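Local coordinates for protein 3-oxosteroid 1-dehydrogenase (Sterolibacterium denitrificans, PDB 7P18) that probably catalyses the FAD-dependent 1,2-dehydrogenation of 3-oxosteroids to 3-oxo-Delta(1)-steroids, passing the electrons on to an acceptor, at residues Y73-T78 / D85-Y90; Y283-T288 / A320-S325; A314-W319 / M532-P537. All coordinates share one frame; numbering follows the deposited sequence.

Contact 1: Y73-T78 / D85-Y90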
loop_
_atom_site.group_PDB
_atom_site.type_symbol
_atom_site.label_atom_id
_atom_site.label_comp_id
_atom_site.label_asym_id
_atom_site.label_seq_id
_atom_site.Cartn_x
_atom_site.Cartn_y
_atom_site.Cartn_z
ATOM N N TYR A 73 4.279 -12.612 17.261
ATOM C CA TYR A 73 4.671 -11.446 16.436
ATOM C C TYR A 73 3.552 -10.392 16.422
ATOM O O TYR A 73 3.875 -9.229 16.691
ATOM C CB TYR A 73 5.051 -11.916 15.053
ATOM C CG TYR A 73 5.622 -10.862 14.149
ATOM C CD1 TYR A 73 6.920 -10.410 14.317
ATOM C CD2 TYR A 73 4.884 -10.344 13.102
ATOM C CE1 TYR A 73 7.484 -9.465 13.462
ATOM C CE2 TYR A 73 5.435 -9.405 12.244
ATOM C CZ TYR A 73 6.746 -8.989 12.396
ATOM O OH TYR A 73 7.299 -8.052 11.536
ATOM N N LEU A 74 2.312 -10.758 16.109
ATOM C CA LEU A 74 1.198 -9.770 16.049
ATOM C C LEU A 74 0.905 -9.182 17.436
ATOM O O LEU A 74 0.613 -7.986 17.524
ATOM C CB LEU A 74 -0.037 -10.380 15.394
ATOM C CG LEU A 74 0.079 -10.580 13.884
ATOM C CD1 LEU A 74 -1.243 -11.051 13.349
ATOM C CD2 LEU A 74 0.526 -9.264 13.227
ATOM N N LYS A 75 0.972 -9.966 18.517
ATOM C CA LYS A 75 0.727 -9.414 19.869
ATOM C C LYS A 75 1.849 -8.426 20.189
ATOM O O LYS A 75 1.576 -7.352 20.702
ATOM C CB LYS A 75 0.616 -10.535 20.920
ATOM C CG LYS A 75 -0.697 -11.292 20.852
ATOM C CD LYS A 75 -0.722 -12.455 21.831
ATOM C CE LYS A 75 -0.738 -11.989 23.276
ATOM N NZ LYS A 75 -2.027 -11.326 23.586
ATOM N N ALA A 76 3.078 -8.749 19.862
ATOM C CA ALA A 76 4.225 -7.852 20.087
ATOM C C ALA A 76 4.034 -6.582 19.256
ATOM O O ALA A 76 4.285 -5.492 19.785
ATOM C CB ALA A 76 5.515 -8.550 19.759
ATOM N N ALA A 77 3.568 -6.693 18.015
ATOM C CA ALA A 77 3.526 -5.533 17.098
ATOM C C ALA A 77 2.337 -4.641 17.449
ATOM O O ALA A 77 2.465 -3.406 17.291
ATOM C CB ALA A 77 3.475 -5.984 15.676
ATOM N N THR A 78 1.227 -5.198 17.935
ATOM C CA THR A 78 -0.044 -4.438 18.102
ATOM C C THR A 78 -0.236 -3.888 19.514
ATOM O O THR A 78 -1.185 -3.066 19.683
ATOM C CB THR A 78 -1.272 -5.256 17.671
ATOM O OG1 THR A 78 -1.408 -6.458 18.449
ATOM C CG2 THR A 78 -1.241 -5.592 16.200
ATOM N N ASP A 85 -9.021 -11.686 19.682
ATOM C CA ASP A 85 -9.810 -12.599 18.822
ATOM C C ASP A 85 -9.728 -12.142 17.359
ATOM O O ASP A 85 -9.879 -12.989 16.470
ATOM C CB ASP A 85 -11.248 -12.800 19.296
ATOM C CG ASP A 85 -12.160 -11.597 19.288
ATOM O OD1 ASP A 85 -11.665 -10.473 19.040
ATOM O OD2 ASP A 85 -13.385 -11.780 19.557
ATOM N N ARG A 86 -9.518 -10.860 17.094
ATOM C CA ARG A 86 -9.308 -10.386 15.705
ATOM C C ARG A 86 -7.946 -10.862 15.191
ATOM O O ARG A 86 -7.851 -11.161 14.017
ATOM C CB ARG A 86 -9.352 -8.857 15.645
ATOM C CG ARG A 86 -10.719 -8.260 15.931
ATOM C CD ARG A 86 -10.668 -6.757 15.960
ATOM N NE ARG A 86 -10.354 -6.247 14.623
ATOM C CZ ARG A 86 -9.885 -5.010 14.370
ATOM N NH1 ARG A 86 -9.635 -4.151 15.345
ATOM N NH2 ARG A 86 -9.623 -4.674 13.115
ATOM N N LEU A 87 -6.904 -10.832 16.007
ATOM C CA LEU A 87 -5.577 -11.374 15.623
ATOM C C LEU A 87 -5.693 -12.879 15.347
ATOM O O LEU A 87 -5.138 -13.340 14.314
ATOM C CB LEU A 87 -4.549 -11.138 16.722
ATOM C CG LEU A 87 -4.344 -9.683 17.163
ATOM C CD1 LEU A 87 -3.269 -9.640 18.217
ATOM C CD2 LEU A 87 -3.963 -8.813 16.005
ATOM N N LEU A 88 -6.378 -13.623 16.227
ATOM C CA LEU A 88 -6.568 -15.086 16.013
ATOM C C LEU A 88 -7.297 -15.301 14.693
ATOM O O LEU A 88 -6.905 -16.172 13.919
ATOM C CB LEU A 88 -7.361 -15.699 17.172
ATOM C CG LEU A 88 -6.705 -15.564 18.549
ATOM C CD1 LEU A 88 -7.672 -16.004 19.648
ATOM C CD2 LEU A 88 -5.412 -16.352 18.618
ATOM N N ALA A 89 -8.352 -14.529 14.459
ATOM C CA ALA A 89 -9.196 -14.665 13.253
ATOM C C ALA A 89 -8.365 -14.381 11.992
ATOM O O ALA A 89 -8.517 -15.097 10.965
ATOM C CB ALA A 89 -10.386 -13.760 13.385
ATOM N N TYR A 90 -7.501 -13.367 12.042
ATOM C CA TYR A 90 -6.641 -13.014 10.875
ATOM C C TYR A 90 -5.739 -14.210 10.538
ATOM O O TYR A 90 -5.608 -14.609 9.374
ATOM C CB TYR A 90 -5.809 -11.754 11.120
ATOM C CG TYR A 90 -4.982 -11.425 9.906
ATOM C CD1 TYR A 90 -5.595 -10.922 8.765
ATOM C CD2 TYR A 90 -3.627 -11.675 9.845
ATOM C CE1 TYR A 90 -4.866 -10.633 7.614
ATOM C CE2 TYR A 90 -2.892 -11.417 8.694
ATOM C CZ TYR A 90 -3.522 -10.889 7.575
ATOM O OH TYR A 90 -2.841 -10.589 6.436
#
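Leu87 and Leu74 meet where two consecutive helices, 67-78 and 84-104, form a helical hairpin in this FAD-binding protein. The local axes run at 136° to one another and come no closer than 10.6 Å, with Leu87 and Leu74 giving most of the 196 Å² buried. The denser part lies round Leu87, whose CG stands anti to its carbonyl carbon (chi1 -56°) and sends CD1 across to the last turn of helix 67-78. There Leu87 CD1 touches Lys75 CG at 4.0 Å, the two side chains crossing at about a right angle, while Leu87 CD2 lies 4.3 Å from Leu74 CB. Next to it, Leu74 CD1 meets Tyr90 CD2 obliquely at 4.3 Å, and the Tyr90 hydroxyl is hydrogen-bonded to Trp54 O. Lys75 marks the solvent side: it gives up little surface to the other helix, and its chain bends at chi3 and chi4 to a salt bridge with Glu84. Thr78, also buried, ends helix 67-78. Its hydroxyl and its backbone N reach Leu74 O from opposite faces of the carbonyl plane, with Thr78 OG1 at 2.7 Å from Leu74 O, and the same Thr78 OG1 rests 3.7 Å from Leu87 CD1.

Contact 2: Y283-T288 / A320-S325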
loop_
_atom_site.group_PDB
_atom_site.type_symbol
_atom_site.label_atom_id
_atom_site.label_comp_id
_atom_site.label_asym_id
_atom_site.label_seq_id
_atom_site.Cartn_x
_atom_site.Cartn_y
_atom_site.Cartn_z
ATOM N N TYR A 283 -8.606 14.706 12.224
ATOM C CA TYR A 283 -8.165 13.448 12.877
ATOM C C TYR A 283 -6.645 13.274 12.895
ATOM O O TYR A 283 -6.126 12.775 13.927
ATOM C CB TYR A 283 -8.823 12.272 12.165
ATOM C CG TYR A 283 -10.311 12.152 12.385
ATOM C CD1 TYR A 283 -10.830 11.898 13.646
ATOM C CD2 TYR A 283 -11.198 12.271 11.335
ATOM C CE1 TYR A 283 -12.197 11.745 13.839
ATOM C CE2 TYR A 283 -12.571 12.139 11.511
ATOM C CZ TYR A 283 -13.064 11.864 12.773
ATOM O OH TYR A 283 -14.418 11.755 12.955
ATOM N N LEU A 284 -5.951 13.629 11.814
ATOM C CA LEU A 284 -4.501 13.321 11.624
ATOM C C LEU A 284 -3.603 14.381 12.234
ATOM O O LEU A 284 -4.016 15.520 12.478
ATOM C CB LEU A 284 -4.230 13.180 10.128
ATOM C CG LEU A 284 -4.964 12.050 9.414
ATOM C CD1 LEU A 284 -4.554 12.022 7.950
ATOM C CD2 LEU A 284 -4.718 10.680 10.063
ATOM N N PRO A 285 -2.331 14.046 12.539
ATOM C CA PRO A 285 -1.397 15.045 13.015
ATOM C C PRO A 285 -1.156 16.118 11.952
ATOM O O PRO A 285 -1.222 15.883 10.771
ATOM C CB PRO A 285 -0.115 14.297 13.400
ATOM C CG PRO A 285 -0.222 12.987 12.633
ATOM C CD PRO A 285 -1.724 12.702 12.538
ATOM N N LYS A 286 -1.007 17.360 12.430
ATOM C CA LYS A 286 -0.637 18.506 11.567
ATOM C C LYS A 286 0.881 18.621 11.563
ATOM O O LYS A 286 1.524 18.345 12.567
ATOM C CB LYS A 286 -1.311 19.794 12.071
ATOM C CG LYS A 286 -2.637 20.091 11.400
ATOM C CD LYS A 286 -3.725 19.066 11.633
ATOM C CE LYS A 286 -4.095 18.901 13.090
ATOM N NZ LYS A 286 -5.201 17.928 13.229
ATOM N N PRO A 287 1.507 19.122 10.475
ATOM C CA PRO A 287 0.792 19.518 9.268
ATOM C C PRO A 287 0.339 18.311 8.453
ATOM O O PRO A 287 1.002 17.304 8.477
ATOM C CB PRO A 287 1.840 20.268 8.435
ATOM C CG PRO A 287 3.157 19.749 8.955
ATOM C CD PRO A 287 2.946 19.408 10.399
ATOM N N THR A 288 -0.742 18.474 7.707
ATOM C CA THR A 288 -1.378 17.392 6.928
ATOM C C THR A 288 -1.832 17.974 5.614
ATOM O O THR A 288 -2.336 19.095 5.607
ATOM C CB THR A 288 -2.490 16.704 7.722
ATOM O OG1 THR A 288 -2.846 15.455 7.111
ATOM C CG2 THR A 288 -3.735 17.551 7.862
ATOM N N ALA A 320 -2.157 7.213 9.826
ATOM C CA ALA A 320 -2.228 6.913 8.390
ATOM C C ALA A 320 -1.153 5.868 8.084
ATOM O O ALA A 320 -0.184 5.708 8.883
ATOM C CB ALA A 320 -2.065 8.160 7.536
ATOM N N TRP A 321 -1.302 5.230 6.948
ATOM C CA TRP A 321 -0.261 4.344 6.404
ATOM C C TRP A 321 0.804 5.257 5.768
ATOM O O TRP A 321 0.783 5.431 4.545
ATOM C CB TRP A 321 -0.851 3.340 5.428
ATOM C CG TRP A 321 -1.913 2.402 5.941
ATOM C CD1 TRP A 321 -3.221 2.379 5.574
ATOM C CD2 TRP A 321 -1.718 1.204 6.717
ATOM N NE1 TRP A 321 -3.867 1.284 6.106
ATOM C CE2 TRP A 321 -2.974 0.576 6.854
ATOM C CE3 TRP A 321 -0.632 0.659 7.380
ATOM C CZ2 TRP A 321 -3.131 -0.628 7.537
ATOM C CZ3 TRP A 321 -0.779 -0.520 8.073
ATOM C CH2 TRP A 321 -2.021 -1.151 8.151
ATOM N N TRP A 322 1.662 5.849 6.586
ATOM C CA TRP A 322 2.632 6.879 6.101
ATOM C C TRP A 322 3.543 6.257 5.033
ATOM O O TRP A 322 3.884 5.031 5.099
ATOM C CB TRP A 322 3.473 7.492 7.221
ATOM C CG TRP A 322 2.706 7.958 8.412
ATOM C CD1 TRP A 322 2.782 7.466 9.676
ATOM C CD2 TRP A 322 1.767 9.061 8.453
ATOM N NE1 TRP A 322 1.940 8.178 10.496
ATOM C CE2 TRP A 322 1.272 9.119 9.766
ATOM C CE3 TRP A 322 1.263 9.953 7.506
ATOM C CZ2 TRP A 322 0.343 10.082 10.171
ATOM C CZ3 TRP A 322 0.289 10.861 7.889
ATOM C CH2 TRP A 322 -0.139 10.940 9.216
ATOM N N VAL A 323 3.928 7.067 4.053
ATOM C CA VAL A 323 5.093 6.786 3.169
ATOM C C VAL A 323 5.756 8.128 2.861
ATOM O O VAL A 323 5.057 9.091 2.542
ATOM C CB VAL A 323 4.693 5.997 1.911
ATOM C CG1 VAL A 323 3.804 6.747 0.929
ATOM C CG2 VAL A 323 5.891 5.417 1.178
ATOM N N PRO A 324 7.102 8.230 2.856
ATOM C CA PRO A 324 7.766 9.414 2.307
ATOM C C PRO A 324 7.364 9.500 0.835
ATOM O O PRO A 324 7.393 8.514 0.157
ATOM C CB PRO A 324 9.278 9.159 2.489
ATOM C CG PRO A 324 9.393 7.669 2.700
ATOM C CD PRO A 324 8.077 7.251 3.354
ATOM N N SER A 325 6.970 10.691 0.355
ATOM C CA SER A 325 6.446 10.819 -1.028
ATOM C C SER A 325 7.049 12.048 -1.727
ATOM O O SER A 325 7.487 12.990 -1.034
ATOM C CB SER A 325 4.932 10.871 -1.085
ATOM O OG SER A 325 4.491 12.136 -0.613
#
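Pro285 and Trp322 make the closest approach here, ring against ring from opposite directions. Pro285 CG lies 3.8 Å from Trp322 CZ2, and Pro285 CD is 4.1 Å from Trp322 CH2, so the CG-CD side of the pyrrolidine meets the CZ2-CH2 end of the indole obliquely. A second, looser touch joins Leu284 to Ala320: Leu284 CD2 is 4.4 Å from Ala320 CB. Both pairs are apolar, and the two segments bury 144 Å² in all, evidence of a modest contact between a loop and a strand.

The next layer sets these groups in place. Trp322 CG stands anti to its own carbonyl carbon (chi1 -49°), which swings the indole back along the chain until Ala320 O sits 3.5 Å above one face of the Trp322 ring, offset toward the rim. Trp321, between them, is the centre of an inverse gamma turn, and the bond from Trp322 N to Ala320 O that spans it is weak. Across the contact, Leu284 is the first residue to leave the helical backbone of 277-283. Leu284 O accepts a hydrogen bond from Lys286 NZ at 2.8 Å, with a C=O...N angle of 173°, nearly straight on; Lys286 NZ also bonds to Glu281 O, tying the loop to the last turn of that helix.

Further out, Tyr371 of helix 363-377 touches both Pro285 and the Trp322 ring and gives its hydroxyl to Pro287 O. Strand 320-326 pairs antiparallel with strands 335-336 and 486-502. The contact thus packs the loop after helix 277-283 on the start of strand 320-326, in the antiparallel sheet of an enzyme of the FAD-dependent oxidoreductase 2 family.

Contact 3: A314-W319 / M532-P537. With ANB (androsta-1,4-diene-3,17-dione), chain D.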
loop_
_atom_site.group_PDB
_atom_site.type_symbol
_atom_site.label_atom_id
_atom_site.label_comp_id
_atom_site.label_asym_id
_atom_site.label_seq_id
_atom_site.Cartn_x
_atom_site.Cartn_y
_atom_site.Cartn_z
ATOM N N ALA A 314 -15.339 4.492 15.968
ATOM C CA ALA A 314 -14.090 4.581 15.158
ATOM C C ALA A 314 -12.876 4.525 16.078
ATOM O O ALA A 314 -12.952 4.980 17.233
ATOM C CB ALA A 314 -14.094 5.832 14.319
ATOM N N GLU A 315 -11.759 3.993 15.589
ATOM C CA GLU A 315 -10.504 3.930 16.362
ATOM C C GLU A 315 -9.317 4.165 15.430
ATOM O O GLU A 315 -9.476 4.018 14.204
ATOM C CB GLU A 315 -10.345 2.576 17.084
ATOM C CG GLU A 315 -11.269 2.423 18.272
ATOM C CD GLU A 315 -11.076 1.172 19.116
ATOM O OE1 GLU A 315 -10.122 0.369 18.840
ATOM O OE2 GLU A 315 -11.857 1.041 20.086
ATOM N N LEU A 316 -8.175 4.495 16.036
ATOM C CA LEU A 316 -6.882 4.716 15.354
ATOM C C LEU A 316 -6.987 5.863 14.323
ATOM O O LEU A 316 -6.148 5.920 13.433
ATOM C CB LEU A 316 -6.447 3.385 14.730
ATOM C CG LEU A 316 -6.173 2.279 15.748
ATOM C CD1 LEU A 316 -5.932 0.942 15.065
ATOM C CD2 LEU A 316 -5.001 2.683 16.615
ATOM N N MET A 317 -7.928 6.802 14.473
ATOM C CA MET A 317 -8.225 7.788 13.391
ATOM C C MET A 317 -7.052 8.772 13.228
ATOM O O MET A 317 -7.003 9.441 12.188
ATOM C CB MET A 317 -9.529 8.509 13.686
ATOM C CG MET A 317 -10.735 7.595 13.565
ATOM S SD MET A 317 -11.107 7.108 11.933
ATOM C CE MET A 317 -11.909 8.597 11.307
ATOM N N ASP A 318 -6.166 8.833 14.200
ATOM C CA ASP A 318 -4.988 9.742 14.166
ATOM C C ASP A 318 -3.829 9.110 13.371
ATOM O O ASP A 318 -2.825 9.821 13.168
ATOM C CB ASP A 318 -4.613 10.193 15.580
ATOM C CG ASP A 318 -4.281 9.080 16.557
ATOM O OD1 ASP A 318 -4.826 7.998 16.433
ATOM O OD2 ASP A 318 -3.442 9.300 17.392
ATOM N N TRP A 319 -3.971 7.864 12.879
ATOM C CA TRP A 319 -2.882 7.162 12.150
ATOM C C TRP A 319 -3.190 7.060 10.653
ATOM O O TRP A 319 -4.344 6.789 10.254
ATOM C CB TRP A 319 -2.633 5.768 12.762
ATOM C CG TRP A 319 -1.703 5.852 13.930
ATOM C CD1 TRP A 319 -1.992 6.355 15.154
ATOM C CD2 TRP A 319 -0.297 5.594 13.943
ATOM N NE1 TRP A 319 -0.896 6.362 15.952
ATOM C CE2 TRP A 319 0.163 5.885 15.242
ATOM C CE3 TRP A 319 0.607 5.068 13.016
ATOM C CZ2 TRP A 319 1.485 5.720 15.632
ATOM C CZ3 TRP A 319 1.915 4.886 13.408
ATOM C CH2 TRP A 319 2.348 5.204 14.687
ATOM N N MET A 532 -3.871 -4.276 12.505
ATOM C CA MET A 532 -2.432 -4.194 12.782
ATOM C C MET A 532 -2.129 -3.054 13.759
ATOM O O MET A 532 -0.945 -2.804 14.044
ATOM C CB MET A 532 -1.658 -4.065 11.466
ATOM C CG MET A 532 -1.879 -5.249 10.522
ATOM S SD MET A 532 -1.396 -6.824 11.340
ATOM C CE MET A 532 -1.805 -7.963 10.017
ATOM N N GLY A 533 -3.154 -2.444 14.343
ATOM C CA GLY A 533 -2.941 -1.413 15.373
ATOM C C GLY A 533 -2.176 -0.208 14.828
ATOM O O GLY A 533 -2.562 0.326 13.785
ATOM N N LYS A 534 -1.053 0.138 15.453
ATOM C CA LYS A 534 -0.174 1.237 14.956
ATOM C C LYS A 534 1.056 0.648 14.263
ATOM O O LYS A 534 2.098 1.274 14.264
ATOM C CB LYS A 534 0.176 2.140 16.131
ATOM C CG LYS A 534 -1.014 2.846 16.744
ATOM C CD LYS A 534 -0.683 3.599 18.004
ATOM C CE LYS A 534 -1.879 4.254 18.641
ATOM N NZ LYS A 534 -1.424 4.988 19.843
ATOM N N ALA A 535 0.909 -0.540 13.659
ATOM C CA ALA A 535 2.060 -1.292 13.126
ATOM C C ALA A 535 1.789 -1.734 11.697
ATOM O O ALA A 535 0.681 -1.587 11.179
ATOM C CB ALA A 535 2.387 -2.448 14.034
ATOM N N TYR A 536 2.838 -2.219 11.050
ATOM C CA TYR A 536 2.806 -2.717 9.669
ATOM C C TYR A 536 3.740 -3.919 9.635
ATOM O O TYR A 536 4.951 -3.742 9.731
ATOM C CB TYR A 536 3.310 -1.615 8.745
ATOM C CG TYR A 536 2.916 -1.723 7.308
ATOM C CD1 TYR A 536 3.259 -2.799 6.505
ATOM C CD2 TYR A 536 2.297 -0.633 6.704
ATOM C CE1 TYR A 536 2.883 -2.845 5.156
ATOM C CE2 TYR A 536 1.956 -0.639 5.360
ATOM C CZ TYR A 536 2.212 -1.764 4.595
ATOM O OH TYR A 536 1.817 -1.719 3.284
ATOM N N PRO A 537 3.194 -5.154 9.694
ATOM C CA PRO A 537 4.011 -6.324 10.045
ATOM C C PRO A 537 5.027 -6.771 8.985
ATOM O O PRO A 537 6.079 -7.332 9.331
ATOM C CB PRO A 537 2.950 -7.405 10.268
ATOM C CG PRO A 537 1.790 -6.982 9.414
ATOM C CD PRO A 537 1.765 -5.476 9.606
HETATM C C1 ANB D . 4.506 -1.503 -0.785
HETATM C C10 ANB D . 5.466 -2.469 -1.412
HETATM C C11 ANB D . 5.810 -0.876 -3.456
HETATM C C12 ANB D . 6.115 -0.735 -4.954
HETATM C C13 ANB D . 7.215 -1.694 -5.372
HETATM C C14 ANB D . 6.730 -3.118 -5.065
HETATM C C15 ANB D . 7.719 -4.014 -5.823
HETATM C C16 ANB D . 8.020 -3.226 -7.110
HETATM C C17 ANB D . 7.521 -1.818 -6.858
HETATM C C18 ANB D . 8.579 -1.347 -4.727
HETATM C C19 ANB D . 6.855 -2.201 -0.769
HETATM C C2 ANB D . 3.767 -1.772 0.293
HETATM C C3 ANB D . 3.616 -3.146 0.769
HETATM C C4 ANB D . 4.144 -4.158 -0.137
HETATM C C5 ANB D . 5.046 -3.888 -1.092
HETATM C C6 ANB D . 5.745 -4.997 -1.826
HETATM C C7 ANB D . 5.888 -4.747 -3.321
HETATM C C8 ANB D . 6.475 -3.366 -3.582
HETATM C C9 ANB D . 5.519 -2.309 -2.980
HETATM O O1 ANB D . 3.052 -3.424 1.836
HETATM O O2 ANB D . 7.413 -0.954 -7.698
HETATM O O HOH W 1 -1.580 7.642 18.496
#
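Lys534 lies across the indole of Trp319, and its aliphatic chain can be followed atom by atom. CB rests on the six-membered ring, with Lys534 CB 3.8 Å from Trp319 CZ2. Lys534 CG stands 3.7 Å from the centroid of the Trp319 five-membered ring and 17° off its normal, a CH-pi contact over the face; Leu316 CD2 also touches Lys534 CG, at 4.0 Å. CD passes on to the ring nitrogen, Lys534 CD to Trp319 NE1 being 3.4 Å, and Lys534 CE touches both Trp319 NE1 and Leu316 CD2. Because every torsion beyond CG is extended (chi2 173°, chi3 -178°), the chain keeps to one line and brings Lys534 NZ to 3.0 Å from the water O. That water accepts from Trp319 NE1 as well and donates to Asp318 OD2; Asp318 OD2 and Lys534 NZ, probably of opposite charge, are 5.4 Å apart and joined through it.

The contact joins two tight turns: a type I turn from Leu316 to Trp319, in the linker between strands 314-315 and 320-326 of one sheet, and a type II' turn from Met532 to Ala535, with Gly533 at positive phi. Leu316 CD1 packs 3.7 Å from Gly533 O, an oxygen that is also hydrogen-bonded to Lys499 NZ. With an alanine at Trp319, the methylenes of Lys534 would probably lose their aromatic bed and the water one of its donors. Two residues past Lys534, Tyr536 presents its ring edge, and Tyr536 OH donates to ANB O1 at 2.6 Å; the steroid is also hydrogen-bonded to Gly540 N.

Contact 3 touches both of the others and is the one that reaches the steroid. Its centre lies about 13 Å from that of contact 1 and about 12 Å from that of contact 2, whereas contacts 1 and 2 stay about 9 Å apart at their nearest atoms. Helix 67-78 backs the 532-537 loop: Tyr73 OH probably bonds to Pro537 O at 2.6 Å, and Leu74 CD2 packs 3.6 Å from Met532 SD. On the other flank, Trp321 CE3 lies 3.3 Å from Tyr536 CD2, so residues of contacts 1 and 2 both adjoin the loop carrying the ligand-binding tyrosine. Tyr90 in contact 1 has its side chain about 8 Å from the FAD.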